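Butyryl-CoA dehydrogenase (PDB 6CXT) belongs to the acyl-CoA dehydrogenase family of flavoproteins and binds flavin-adenine dinucleotide in a chain of two mainly helical domains around a beta-rich middle domain. Local coordinates at residues H15-F19 and A40-F44; K69-G73 and A248-G252; D240-C244 and N312-V316; V251-Q255 and L292-R296; F327-I332 and S352-L357. One frame throughout, in Å; residues are numbered along the deposited sequence.

Interaction 1. Residues H15-F19 and A40-F44; sequences HALRF and ALGDF
Phe44 pushes its ring between Phe19 and His15, which lie one helical turn apart on the facing helix, so that the three rings form an aromatic cluster. Neither pair is a regular stack, since both are tilted by about a third of a right angle. The Phe19 and Phe44 centroids are 4.6 Å apart. Those of His15 and Phe44 are separated by 4.9 Å, His15 lying on the side of Phe44 remote from Phe19. Phe44 CE1 hangs over one face of the imidazole, 3.4 Å from His15 CD2. At the other end of the same side chain, Phe44 CB sits over the Phe19 face, a CH-pi contact with 3.8 Å to the ring centroid. Helices 7-19 and 35-44 run nearly antiparallel in the N-terminal helical domain of the acyl-CoA dehydrogenase fold, and their segment axes are 12.1 Å apart, a wide spacing filled by these rings. Phe19 has CG anti to its N (chi1 -180°) and reaches straight across; its CZ comes 3.4 Å from Ala40 O, while the Leu41 side chain crosses Phe19 at about a right angle, with CD2 beside Phe19 CE2. Ile70 and Leu74 of helix 64-77 also touch Phe44. At the edge of the imidazole, in its plane, a water lies 2.8 Å from His15 NE2 and donates a hydrogen bond to Phe44 O, bridging the two segments.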
# COMPACT_ATOMS: atom_id res chain seq x y z
N HIS B 15 19.35 28.82 -13.01
CA HIS B 15 19.76 29.89 -12.06
C HIS B 15 19.36 29.48 -10.61
O HIS B 15 20.19 29.50 -9.68
CB HIS B 15 19.19 31.25 -12.53
CG HIS B 15 19.57 32.44 -11.69
ND1 HIS B 15 20.86 32.66 -11.23
CD2 HIS B 15 18.82 33.48 -11.24
CE1 HIS B 15 20.88 33.78 -10.52
NE2 HIS B 15 19.67 34.30 -10.52
N ALA B 16 18.10 29.02 -10.46
CA ALA B 16 17.64 28.45 -9.17
C ALA B 16 18.48 27.28 -8.67
O ALA B 16 18.80 27.21 -7.48
CB ALA B 16 16.18 28.04 -9.26
N LEU B 17 18.81 26.35 -9.56
CA LEU B 17 19.70 25.23 -9.18
C LEU B 17 21.07 25.66 -8.70
O LEU B 17 21.62 25.11 -7.74
CB LEU B 17 19.85 24.21 -10.31
CG LEU B 17 18.63 23.35 -10.66
CD1 LEU B 17 18.98 22.48 -11.86
CD2 LEU B 17 18.13 22.51 -9.49
N ARG B 18 21.65 26.65 -9.38
CA ARG B 18 22.94 27.17 -8.94
C ARG B 18 22.85 27.96 -7.63
O ARG B 18 23.75 27.90 -6.81
CB ARG B 18 23.54 28.06 -10.04
CG ARG B 18 23.95 27.36 -11.34
CD ARG B 18 24.26 28.36 -12.48
NE ARG B 18 24.55 29.73 -12.00
CZ ARG B 18 23.89 30.86 -12.33
NH1 ARG B 18 22.88 30.83 -13.20
NH2 ARG B 18 24.26 32.03 -11.79
N PHE B 19 21.75 28.68 -7.42
CA PHE B 19 21.60 29.48 -6.20
C PHE B 19 21.66 28.68 -4.90
O PHE B 19 22.29 29.15 -3.96
CB PHE B 19 20.36 30.36 -6.26
CG PHE B 19 20.17 31.21 -5.04
CD1 PHE B 19 20.87 32.42 -4.88
CD2 PHE B 19 19.28 30.80 -4.03
CE1 PHE B 19 20.69 33.19 -3.73
CE2 PHE B 19 19.11 31.56 -2.88
CZ PHE B 19 19.80 32.76 -2.74
N ALA B 40 19.11 36.60 1.44
CA ALA B 40 19.70 36.11 0.19
C ALA B 40 18.65 35.62 -0.81
O ALA B 40 18.71 35.93 -2.02
CB ALA B 40 20.79 35.08 0.44
N LEU B 41 17.66 34.87 -0.30
CA LEU B 41 16.52 34.49 -1.13
C LEU B 41 15.74 35.72 -1.63
O LEU B 41 15.31 35.74 -2.77
CB LEU B 41 15.54 33.58 -0.33
CG LEU B 41 16.02 32.13 -0.23
CD1 LEU B 41 15.33 31.42 0.94
CD2 LEU B 41 15.78 31.38 -1.56
N GLY B 42 15.59 36.73 -0.77
CA GLY B 42 15.03 38.03 -1.16
C GLY B 42 15.77 38.65 -2.33
O GLY B 42 15.15 39.01 -3.34
N ASP B 43 17.09 38.78 -2.21
CA ASP B 43 17.92 39.26 -3.33
C ASP B 43 17.84 38.40 -4.60
O ASP B 43 17.86 38.92 -5.69
CB ASP B 43 19.38 39.35 -2.90
CG ASP B 43 19.57 40.30 -1.74
OD1 ASP B 43 18.67 41.09 -1.44
OD2 ASP B 43 20.63 40.23 -1.09
N PHE B 44 17.77 37.08 -4.46
CA PHE B 44 17.58 36.21 -5.62
C PHE B 44 16.26 36.52 -6.34
O PHE B 44 16.17 36.37 -7.55
CB PHE B 44 17.69 34.72 -5.19
CG PHE B 44 17.27 33.73 -6.25
CD1 PHE B 44 18.20 33.27 -7.19
CD2 PHE B 44 15.96 33.25 -6.30
CE1 PHE B 44 17.82 32.33 -8.18
CE2 PHE B 44 15.57 32.34 -7.29
CZ PHE B 44 16.52 31.87 -8.22
O HOH W 1 18.08 36.25 -9.34

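Interaction 2. Residues K69-G73 and A248-G252; sequences KIIEG and AIFVG
A chi1 of -68° sets Ile71 CG1 beside its own backbone N and swings CG2 to the far side from that nitrogen, straight at the facing helix; there CG2 lies 3.8 Å from Ala248 CB and 3.7 Å from Ile249 CG1. One residue on, Glu72 is fully extended from a chi1 of 179°, which carries its carboxylate obliquely past the neighbouring helix until OE2 is 3.8 Å from Val251 CG1. Between these two side chains the backbones themselves meet. The segment axes approach to 7.3 Å and cross at -45°, and the Glu72 and Gly252 CA atoms are only 4.6 Å apart. Two CA-H...O contacts mark this close approach: Glu72 CA faces Ala248 O at 3.5 Å, and Gly252 CA faces Glu72 O at 3.3 Å. With no side chain on Gly252, the Glu72 carbonyl can come directly against its alpha carbon. Small residues at the crossing thus bring helix 64-77 of the N-terminal helical domain onto helix 248-267 of the C-terminal one, joining the two alpha domains of the acyl-CoA dehydrogenase fold in the buried interior. The Glu72 carboxylate is not left among hydrocarbon alone: OE2 forms a salt bridge with Arg296 and OE1 a hydrogen bond with Tyr300, both on helix 279-306. Lys69, one turn earlier, also hydrogen-bonds Tyr300 and makes a long salt bridge with Glu72. Around the isoleucines, Phe92 of helix 81-101 packs on Ile71, and Leu84 and Thr81 on Ile249.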
# COMPACT_ATOMS: atom_id res chain seq x y z
N LYS B 69 8.33 26.52 -11.46
CA LYS B 69 9.55 25.86 -11.96
C LYS B 69 10.75 26.38 -11.20
O LYS B 69 11.67 25.63 -10.87
CB LYS B 69 9.70 26.06 -13.48
CG LYS B 69 10.87 25.33 -14.14
CD LYS B 69 10.83 23.81 -13.94
CE LYS B 69 11.82 23.12 -14.88
NZ LYS B 69 11.72 21.64 -14.70
N ILE B 70 10.77 27.69 -10.94
CA ILE B 70 11.91 28.26 -10.19
C ILE B 70 11.88 27.72 -8.74
O ILE B 70 12.91 27.35 -8.17
CB ILE B 70 11.85 29.80 -10.19
CG1 ILE B 70 12.26 30.31 -11.58
CG2 ILE B 70 12.71 30.42 -9.07
CD1 ILE B 70 11.72 31.75 -11.80
N ILE B 71 10.68 27.66 -8.17
CA ILE B 71 10.56 27.20 -6.78
C ILE B 71 11.04 25.72 -6.69
O ILE B 71 11.72 25.32 -5.74
CB ILE B 71 9.10 27.34 -6.28
CG1 ILE B 71 8.74 28.84 -6.16
CG2 ILE B 71 8.91 26.64 -4.93
CD1 ILE B 71 7.28 29.09 -5.83
N GLU B 72 10.64 24.92 -7.69
CA GLU B 72 11.08 23.52 -7.74
C GLU B 72 12.58 23.46 -7.76
O GLU B 72 13.18 22.65 -7.02
CB GLU B 72 10.55 22.86 -9.01
CG GLU B 72 10.98 21.40 -9.15
CD GLU B 72 10.59 20.82 -10.52
OE1 GLU B 72 9.80 21.46 -11.26
OE2 GLU B 72 11.12 19.74 -10.87
N GLY B 73 13.21 24.31 -8.61
CA GLY B 73 14.67 24.36 -8.67
C GLY B 73 15.28 24.67 -7.32
O GLY B 73 16.27 24.05 -6.88
N ALA B 248 5.61 22.91 -4.80
CA ALA B 248 6.73 22.80 -5.77
C ALA B 248 8.07 22.58 -5.05
O ALA B 248 8.94 21.88 -5.57
CB ALA B 248 6.80 24.04 -6.63
N ILE B 249 8.22 23.15 -3.83
CA ILE B 249 9.43 22.93 -3.01
C ILE B 249 9.76 21.42 -2.92
O ILE B 249 10.93 20.97 -3.10
CB ILE B 249 9.30 23.51 -1.59
CG1 ILE B 249 9.13 25.05 -1.63
CG2 ILE B 249 10.51 23.13 -0.74
CD1 ILE B 249 8.60 25.59 -0.30
N PHE B 250 8.73 20.64 -2.61
CA PHE B 250 8.96 19.25 -2.20
C PHE B 250 9.18 18.36 -3.42
O PHE B 250 9.78 17.31 -3.29
CB PHE B 250 7.74 18.76 -1.43
CG PHE B 250 7.37 19.71 -0.31
CD1 PHE B 250 8.36 20.14 0.62
CD2 PHE B 250 6.04 20.18 -0.18
CE1 PHE B 250 8.06 21.08 1.63
CE2 PHE B 250 5.72 21.07 0.87
CZ PHE B 250 6.71 21.55 1.74
N VAL B 251 8.68 18.77 -4.58
CA VAL B 251 9.02 18.07 -5.82
C VAL B 251 10.54 18.22 -6.05
O VAL B 251 11.23 17.23 -6.34
CB VAL B 251 8.25 18.66 -7.03
CG1 VAL B 251 8.80 18.10 -8.36
CG2 VAL B 251 6.74 18.34 -6.92
N GLY B 252 11.09 19.42 -5.90
CA GLY B 252 12.55 19.58 -5.93
C GLY B 252 13.25 18.76 -4.84
O GLY B 252 14.26 18.05 -5.12

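Interaction 3. Residues D240-C244 and N312-V316; sequences DWERC and NTKAV. With FK4 (S-[2-({N-[(2R)-2-hydroxy-4-{[(R)-hydroxy(oxo)-lambda~5~-phosphanyl]oxy}-3,3-dimethylbutanoyl]-beta-alanyl}amino)ethyl] 1H-pyrrole-2-carbothioate), chain C.
Asn312 ND2 donates a nearly straight hydrogen bond to Asp240 OD2, 2.7 Å long with 168° at the hydrogen. It reaches the syn lone pair of OD2, and the oxygen lies in the amide plane, although the carboxylate and amide planes are turned 42° apart. Asn312 reaches this place with CG in the crowded position between N and the carbonyl carbon (chi1 55°). A water ties the same two groups again, donating to Asn312 OD1 at 2.8 Å and to Asp240 OD2 at 3.2 Å. The charge of Asp240 is answered by a salt bridge from OD2 to Lys306, so three donors converge on this oxygen. Apolar contact is supplied by Val316, which points at helix 231-245: its CG1 lies 3.5 Å from Arg243 CB, and its CG2 lies 3.9 Å from Cys244 CB. The methyls thereby press on the root of Arg243, whose extended chain then runs off from helix 313-338 toward the ligand. There Arg243 NH2 forks to two amide oxygens of FK4, 2.8 Å to O26 and 3.1 Å to O27, and O26 lies at the guanidinium edge. Arg243 NE is hydrogen-bonded to Ser363 O, which restrains the group further. The contact thus joins two helices within the C-terminal helical domain, and helix 231-245 gives Glu242 and Arg243 to the FK4 pocket.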
# COMPACT_ATOMS: atom_id res chain seq x y z
N ASP B 240 -5.62 28.14 -2.65
CA ASP B 240 -5.40 27.73 -4.03
C ASP B 240 -4.00 28.08 -4.50
O ASP B 240 -3.34 27.28 -5.18
CB ASP B 240 -6.49 28.24 -4.96
CG ASP B 240 -6.54 27.47 -6.26
OD1 ASP B 240 -6.86 26.25 -6.21
OD2 ASP B 240 -6.25 28.07 -7.31
N TRP B 241 -3.51 29.26 -4.12
CA TRP B 241 -2.15 29.63 -4.40
C TRP B 241 -1.13 28.77 -3.63
O TRP B 241 -0.13 28.33 -4.20
CB TRP B 241 -1.89 31.13 -4.04
CG TRP B 241 -2.36 32.06 -5.12
CD1 TRP B 241 -3.50 32.86 -5.11
CD2 TRP B 241 -1.72 32.28 -6.37
NE1 TRP B 241 -3.60 33.55 -6.30
CE2 TRP B 241 -2.52 33.23 -7.09
CE3 TRP B 241 -0.56 31.77 -6.97
CZ2 TRP B 241 -2.21 33.63 -8.37
CZ3 TRP B 241 -0.23 32.20 -8.22
CH2 TRP B 241 -1.05 33.15 -8.91
N GLU B 242 -1.36 28.61 -2.35
CA GLU B 242 -0.38 27.92 -1.48
C GLU B 242 -0.30 26.41 -1.82
O GLU B 242 0.78 25.86 -2.00
CB GLU B 242 -0.76 28.10 -0.02
CG GLU B 242 0.32 27.57 0.90
CD GLU B 242 -0.02 27.80 2.35
OE1 GLU B 242 0.33 28.87 2.86
OE2 GLU B 242 -0.62 26.93 3.01
N ARG B 243 -1.46 25.77 -1.94
CA ARG B 243 -1.53 24.32 -2.19
C ARG B 243 -0.89 24.02 -3.54
O ARG B 243 -0.31 22.95 -3.73
CB ARG B 243 -2.98 23.86 -2.16
CG ARG B 243 -3.56 23.78 -0.73
CD ARG B 243 -5.06 23.51 -0.86
NE ARG B 243 -5.70 23.69 0.44
CZ ARG B 243 -7.01 23.90 0.62
NH1 ARG B 243 -7.82 24.01 -0.42
NH2 ARG B 243 -7.50 24.03 1.86
N CYS B 244 -0.99 24.96 -4.48
CA CYS B 244 -0.41 24.81 -5.81
C CYS B 244 1.10 25.08 -5.82
O CYS B 244 1.90 24.20 -6.27
CB CYS B 244 -1.09 25.76 -6.81
SG CYS B 244 -0.55 25.56 -8.54
N ASN B 312 -9.89 25.32 -11.00
CA ASN B 312 -8.72 24.41 -10.93
C ASN B 312 -8.51 23.76 -9.57
O ASN B 312 -7.44 23.27 -9.31
CB ASN B 312 -7.46 25.16 -11.28
CG ASN B 312 -7.29 26.38 -10.41
OD1 ASN B 312 -7.76 27.49 -10.77
ND2 ASN B 312 -6.70 26.21 -9.26
N THR B 313 -9.51 23.77 -8.72
CA THR B 313 -9.38 23.32 -7.36
C THR B 313 -9.08 21.82 -7.29
O THR B 313 -8.23 21.38 -6.47
CB THR B 313 -10.66 23.63 -6.55
OG1 THR B 313 -10.81 25.04 -6.48
CG2 THR B 313 -10.56 23.10 -5.13
N LYS B 314 -9.78 21.02 -8.12
CA LYS B 314 -9.52 19.55 -8.13
C LYS B 314 -8.06 19.26 -8.46
O LYS B 314 -7.42 18.50 -7.72
CB LYS B 314 -10.43 18.86 -9.16
CG LYS B 314 -10.37 17.31 -9.11
CD LYS B 314 -11.39 16.73 -10.10
CE LYS B 314 -10.86 16.93 -11.52
NZ LYS B 314 -11.84 16.32 -12.42
N ALA B 315 -7.52 19.87 -9.52
CA ALA B 315 -6.15 19.62 -9.92
C ALA B 315 -5.17 20.04 -8.84
O ALA B 315 -4.12 19.38 -8.64
CB ALA B 315 -5.80 20.35 -11.21
N VAL B 316 -5.46 21.17 -8.18
CA VAL B 316 -4.58 21.66 -7.11
C VAL B 316 -4.62 20.74 -5.89
O VAL B 316 -3.57 20.40 -5.29
CB VAL B 316 -4.89 23.16 -6.75
CG1 VAL B 316 -4.20 23.55 -5.43
CG2 VAL B 316 -4.39 24.06 -7.87
O01 FK4 C . -13.10 25.60 -0.59
P02 FK4 C . -13.86 25.95 0.73
O03 FK4 C . -13.38 25.24 2.04
C04 FK4 C . -12.95 23.91 1.97
C05 FK4 C . -13.09 23.13 3.24
C06 FK4 C . -12.52 21.71 2.98
C07 FK4 C . -14.60 23.07 3.59
C08 FK4 C . -12.37 23.82 4.42
O09 FK4 C . -12.76 23.29 5.67
C10 FK4 C . -10.84 23.83 4.29
N11 FK4 C . -10.15 23.14 5.37
C12 FK4 C . -8.73 23.08 5.32
C13 FK4 C . -8.07 24.25 6.07
C14 FK4 C . -6.73 24.58 5.57
N15 FK4 C . -5.96 25.18 6.57
C16 FK4 C . -4.62 25.66 6.25
C17 FK4 C . -4.21 26.84 7.15
S18 FK4 C . -2.83 27.74 6.50
C19 FK4 C . -1.53 26.51 6.47
C20 FK4 C . -0.31 27.28 6.13
C21 FK4 C . 1.00 26.88 6.22
C22 FK4 C . 1.76 27.97 5.75
C23 FK4 C . 0.88 29.02 5.40
N24 FK4 C . -0.39 28.62 5.61
O25 FK4 C . -1.66 25.47 7.14
O26 FK4 C . -6.35 24.39 4.42
O27 FK4 C . -10.19 24.33 3.30
O28 FK4 C . -13.74 27.43 0.94
O HOH W 2 -8.56 29.52 -8.98

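Interaction 4. Residues V251-Q255 and L292-R296; sequences VGAMQ and LESAR
The Gln255 amide and the Arg296 guanidinium lie almost in one plane, 14° apart, and meet at their rims: Arg296 NH2 donates to Gln255 OE1 over 2.8 Å, arriving in the carbonyl plane on a lone pair. A water sits at the guanidinium edge, accepting from Arg296 NH1 and donating to the same OE1, so the oxygen is gripped twice. This pair borders a nearly antiparallel packing (159°) of helices 248-267 and 279-306, within the C-terminal helical bundle of the acyl-CoA dehydrogenase fold. Gln255 turns back at chi2 (61°) to bring its amide to the arginine. Beneath it Leu292 does the apolar work with both branches: CD1 wedges 3.6 Å from Met254 CB and 3.6 Å from Val251 O, while CD2 lies 3.5 Å from Gln255 OE1. Met254 bends at chi3 so that CE faces Ala295 CB. Arg296 NE is already engaged by Glu72, and Asn259 takes the Gln255 NE2. Ser294, on the same helix as the arginine, hydrogen-bonds Ser294 of the second subunit. Along the aliphatic part of Arg296, Val251 CG1 rests 3.8 Å from Arg296 CB.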
# COMPACT_ATOMS: atom_id res chain seq x y z
N VAL B 251 8.68 18.77 -4.58
CA VAL B 251 9.02 18.07 -5.82
C VAL B 251 10.54 18.22 -6.05
O VAL B 251 11.23 17.23 -6.34
CB VAL B 251 8.25 18.66 -7.03
CG1 VAL B 251 8.80 18.10 -8.36
CG2 VAL B 251 6.74 18.34 -6.92
N GLY B 252 11.09 19.42 -5.90
CA GLY B 252 12.55 19.58 -5.93
C GLY B 252 13.25 18.76 -4.84
O GLY B 252 14.26 18.05 -5.12
N ALA B 253 12.74 18.81 -3.60
CA ALA B 253 13.37 18.04 -2.54
C ALA B 253 13.39 16.52 -2.89
O ALA B 253 14.37 15.82 -2.59
CB ALA B 253 12.69 18.28 -1.19
N MET B 254 12.34 16.04 -3.52
CA MET B 254 12.25 14.61 -3.90
C MET B 254 13.26 14.28 -5.02
O MET B 254 13.79 13.19 -5.01
CB MET B 254 10.82 14.23 -4.34
CG MET B 254 9.94 14.06 -3.08
SD MET B 254 8.34 13.45 -3.62
CE MET B 254 7.56 14.93 -4.29
N GLN B 255 13.49 15.19 -5.95
CA GLN B 255 14.54 14.96 -7.01
C GLN B 255 15.88 14.78 -6.32
O GLN B 255 16.64 13.84 -6.64
CB GLN B 255 14.61 16.13 -8.02
CG GLN B 255 15.60 15.84 -9.17
CD GLN B 255 15.19 14.59 -9.98
OE1 GLN B 255 14.12 14.57 -10.58
NE2 GLN B 255 16.04 13.55 -9.99
N LEU B 292 7.75 10.42 -8.28
CA LEU B 292 8.22 11.75 -8.53
C LEU B 292 7.80 12.29 -9.90
O LEU B 292 7.33 13.44 -10.02
CB LEU B 292 9.75 11.79 -8.37
CG LEU B 292 10.41 13.15 -8.71
CD1 LEU B 292 9.79 14.28 -7.84
CD2 LEU B 292 11.90 13.04 -8.39
N GLU B 293 7.95 11.48 -10.96
CA GLU B 293 7.48 11.95 -12.29
C GLU B 293 6.00 12.30 -12.23
O GLU B 293 5.57 13.35 -12.73
CB GLU B 293 7.74 10.93 -13.43
CG GLU B 293 7.41 11.55 -14.79
CD GLU B 293 7.25 10.52 -15.91
OE1 GLU B 293 6.11 10.09 -16.17
OE2 GLU B 293 8.28 10.11 -16.52
N SER B 294 5.23 11.41 -11.61
CA SER B 294 3.83 11.62 -11.41
C SER B 294 3.53 12.94 -10.66
O SER B 294 2.73 13.75 -11.16
CB SER B 294 3.29 10.45 -10.59
OG SER B 294 1.93 10.70 -10.21
N ALA B 295 4.15 13.14 -9.49
CA ALA B 295 3.86 14.34 -8.65
C ALA B 295 4.23 15.63 -9.41
O ALA B 295 3.47 16.63 -9.37
CB ALA B 295 4.61 14.24 -7.33
N ARG B 296 5.37 15.59 -10.12
CA ARG B 296 5.86 16.75 -10.91
C ARG B 296 4.87 17.09 -12.03
O ARG B 296 4.57 18.26 -12.25
CB ARG B 296 7.26 16.48 -11.48
CG ARG B 296 7.78 17.62 -12.31
CD ARG B 296 9.17 17.37 -12.85
NE ARG B 296 10.18 17.32 -11.80
CZ ARG B 296 10.95 16.27 -11.56
NH1 ARG B 296 10.83 15.15 -12.28
NH2 ARG B 296 11.89 16.34 -10.64
O HOH W 3 12.61 12.94 -12.01

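Interaction 5. Residues F327-I332 and S352-L357; sequences FVQSGI and SIKDAL. With EDO (1,2-ethanediol), chain E.
Helices 313-338 and 351-359 run antiparallel at 161° with their segment axes only 7.7 Å apart, and the CA atoms of Gly331 and Ile353 approach to 4.0 Å. Such close contact of two helices in the C-terminal helical domain of the acyl-CoA dehydrogenase fold rests on small residues at the crossing. Gly331 presents a bare alpha carbon to Ser352 CB, and Ala356 points its methyl into the opposing backbone, 3.4 Å from Phe327 O. That methyl also lies over one face of the Phe327 ring, a CH-pi contact with CB 3.7 Å from the centroid and 22° off the normal. The Ser352 carbonyl oxygen stands above the same face, nearer the far rim. Phe327 brings its ring beneath helix 351-359 with CG anti to the backbone N (chi1 -174°), and Phe250 of helix 248-267 meets the ring as well. On the other flank the packing is mostly aliphatic: Ile353 CD1 reaches between Val328 and Ile332, 3.6 Å from Ile332 CG1 and also against Val328 O, and Val328 CG2 spans Ala356 and Leu357. This flank continues into a subunit interface, where Ile332 meets Ile332 and Ile353 meets Leu357 of the third subunit. Ser352 OG and Ser330 OG are both tied to Asp257 of helix 248-267, joining the pair to that helix. Asp355 OD2 accepts from an ethanediol, probably out of the crystallisation liquor. Beside the closest approach of the two backbones, a water donates to Gly331 O and accepts from Ile353 N, each at 2.9 Å.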
# COMPACT_ATOMS: atom_id res chain seq x y z
N PHE B 327 6.28 12.65 -0.91
CA PHE B 327 7.38 13.18 -0.17
C PHE B 327 7.57 12.38 1.12
O PHE B 327 8.69 12.06 1.49
CB PHE B 327 7.22 14.72 0.05
CG PHE B 327 8.39 15.41 0.69
CD1 PHE B 327 9.72 14.96 0.52
CD2 PHE B 327 8.18 16.61 1.41
CE1 PHE B 327 10.82 15.66 1.08
CE2 PHE B 327 9.25 17.28 1.97
CZ PHE B 327 10.58 16.81 1.82
N VAL B 328 6.48 11.98 1.76
CA VAL B 328 6.59 11.10 2.94
C VAL B 328 7.23 9.75 2.52
O VAL B 328 8.15 9.24 3.18
CB VAL B 328 5.16 10.85 3.57
CG1 VAL B 328 5.18 9.70 4.58
CG2 VAL B 328 4.68 12.14 4.29
N GLN B 329 6.78 9.18 1.41
CA GLN B 329 7.32 7.90 0.97
C GLN B 329 8.81 8.05 0.60
O GLN B 329 9.61 7.16 0.90
CB GLN B 329 6.52 7.36 -0.20
CG GLN B 329 5.04 7.08 0.13
CD GLN B 329 4.25 6.72 -1.10
OE1 GLN B 329 3.80 7.61 -1.85
NE2 GLN B 329 4.04 5.44 -1.31
N SER B 330 9.14 9.16 -0.05
CA SER B 330 10.52 9.46 -0.43
C SER B 330 11.44 9.53 0.82
O SER B 330 12.54 8.94 0.86
CB SER B 330 10.57 10.80 -1.20
OG SER B 330 11.93 11.06 -1.61
N GLY B 331 10.97 10.25 1.86
CA GLY B 331 11.72 10.35 3.11
C GLY B 331 11.95 8.96 3.74
O GLY B 331 13.05 8.67 4.23
N ILE B 332 10.92 8.13 3.78
CA ILE B 332 11.08 6.82 4.36
C ILE B 332 12.02 5.96 3.47
O ILE B 332 12.96 5.32 3.96
CB ILE B 332 9.72 6.12 4.51
CG1 ILE B 332 8.86 6.86 5.59
CG2 ILE B 332 9.90 4.63 4.87
CD1 ILE B 332 7.38 6.51 5.40
N SER B 352 14.20 14.72 5.17
CA SER B 352 13.09 14.58 4.26
C SER B 352 11.88 14.04 5.01
O SER B 352 10.80 14.61 4.82
CB SER B 352 13.41 13.65 3.06
OG SER B 352 14.45 14.28 2.40
N ILE B 353 12.01 12.94 5.78
CA ILE B 353 10.80 12.39 6.41
C ILE B 353 10.23 13.40 7.45
O ILE B 353 9.00 13.55 7.56
CB ILE B 353 10.99 11.00 7.08
CG1 ILE B 353 9.66 10.39 7.56
CG2 ILE B 353 12.04 11.03 8.23
CD1 ILE B 353 8.49 10.31 6.51
N LYS B 354 11.12 14.06 8.19
CA LYS B 354 10.69 15.01 9.24
C LYS B 354 9.90 16.16 8.63
O LYS B 354 8.87 16.58 9.17
CB LYS B 354 11.93 15.52 10.02
CG LYS B 354 12.54 14.40 10.89
CD LYS B 354 13.58 14.97 11.83
CE LYS B 354 14.84 15.33 11.06
NZ LYS B 354 15.72 16.07 12.01
N ASP B 355 10.36 16.63 7.48
CA ASP B 355 9.72 17.74 6.78
C ASP B 355 8.50 17.29 6.07
O ASP B 355 7.49 18.01 6.06
CB ASP B 355 10.71 18.40 5.79
CG ASP B 355 11.89 19.05 6.50
OD1 ASP B 355 11.88 19.19 7.77
OD2 ASP B 355 12.86 19.42 5.81
N ALA B 356 8.56 16.09 5.46
CA ALA B 356 7.46 15.56 4.69
C ALA B 356 6.20 15.37 5.54
O ALA B 356 5.07 15.60 5.06
CB ALA B 356 7.82 14.24 3.99
N LEU B 357 6.41 14.95 6.78
CA LEU B 357 5.26 14.68 7.64
C LEU B 357 4.48 15.99 7.96
O LEU B 357 3.29 15.92 8.25
CB LEU B 357 5.67 13.96 8.92
CG LEU B 357 5.89 12.44 8.62
CD1 LEU B 357 6.72 11.76 9.72
CD2 LEU B 357 4.54 11.72 8.39
C1 EDO E . 15.02 22.81 8.50
O1 EDO E . 14.39 24.07 8.21
C2 EDO E . 15.35 21.95 7.26
O2 EDO E . 14.08 21.70 6.61
O HOH W 4 14.20 11.02 5.39

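How the interactions relate
Interactions 2 and 4 share Val251 and Gly252 on helix 248-267, and the Glu72-Arg296 salt bridge joins them directly, linking the N-terminal and C-terminal helical domains. Interaction 5 extends this core, with Phe327 packing on Phe250 and Met254. Interaction 1 is the most peripheral, about 18 Å from the chain centre to its own centre, yet touches interaction 2 through Ala16 and Phe44 on Ile70. Interaction 3 shares helix 313-338 with interaction 5 and alone meets FK4. Chemistry follows place: aromatic rings fill a wide gap in interaction 1, glycine and alanine permit backbone contact in interactions 2 and 5, and polar side-chain bonds cross interactions 3 and 4.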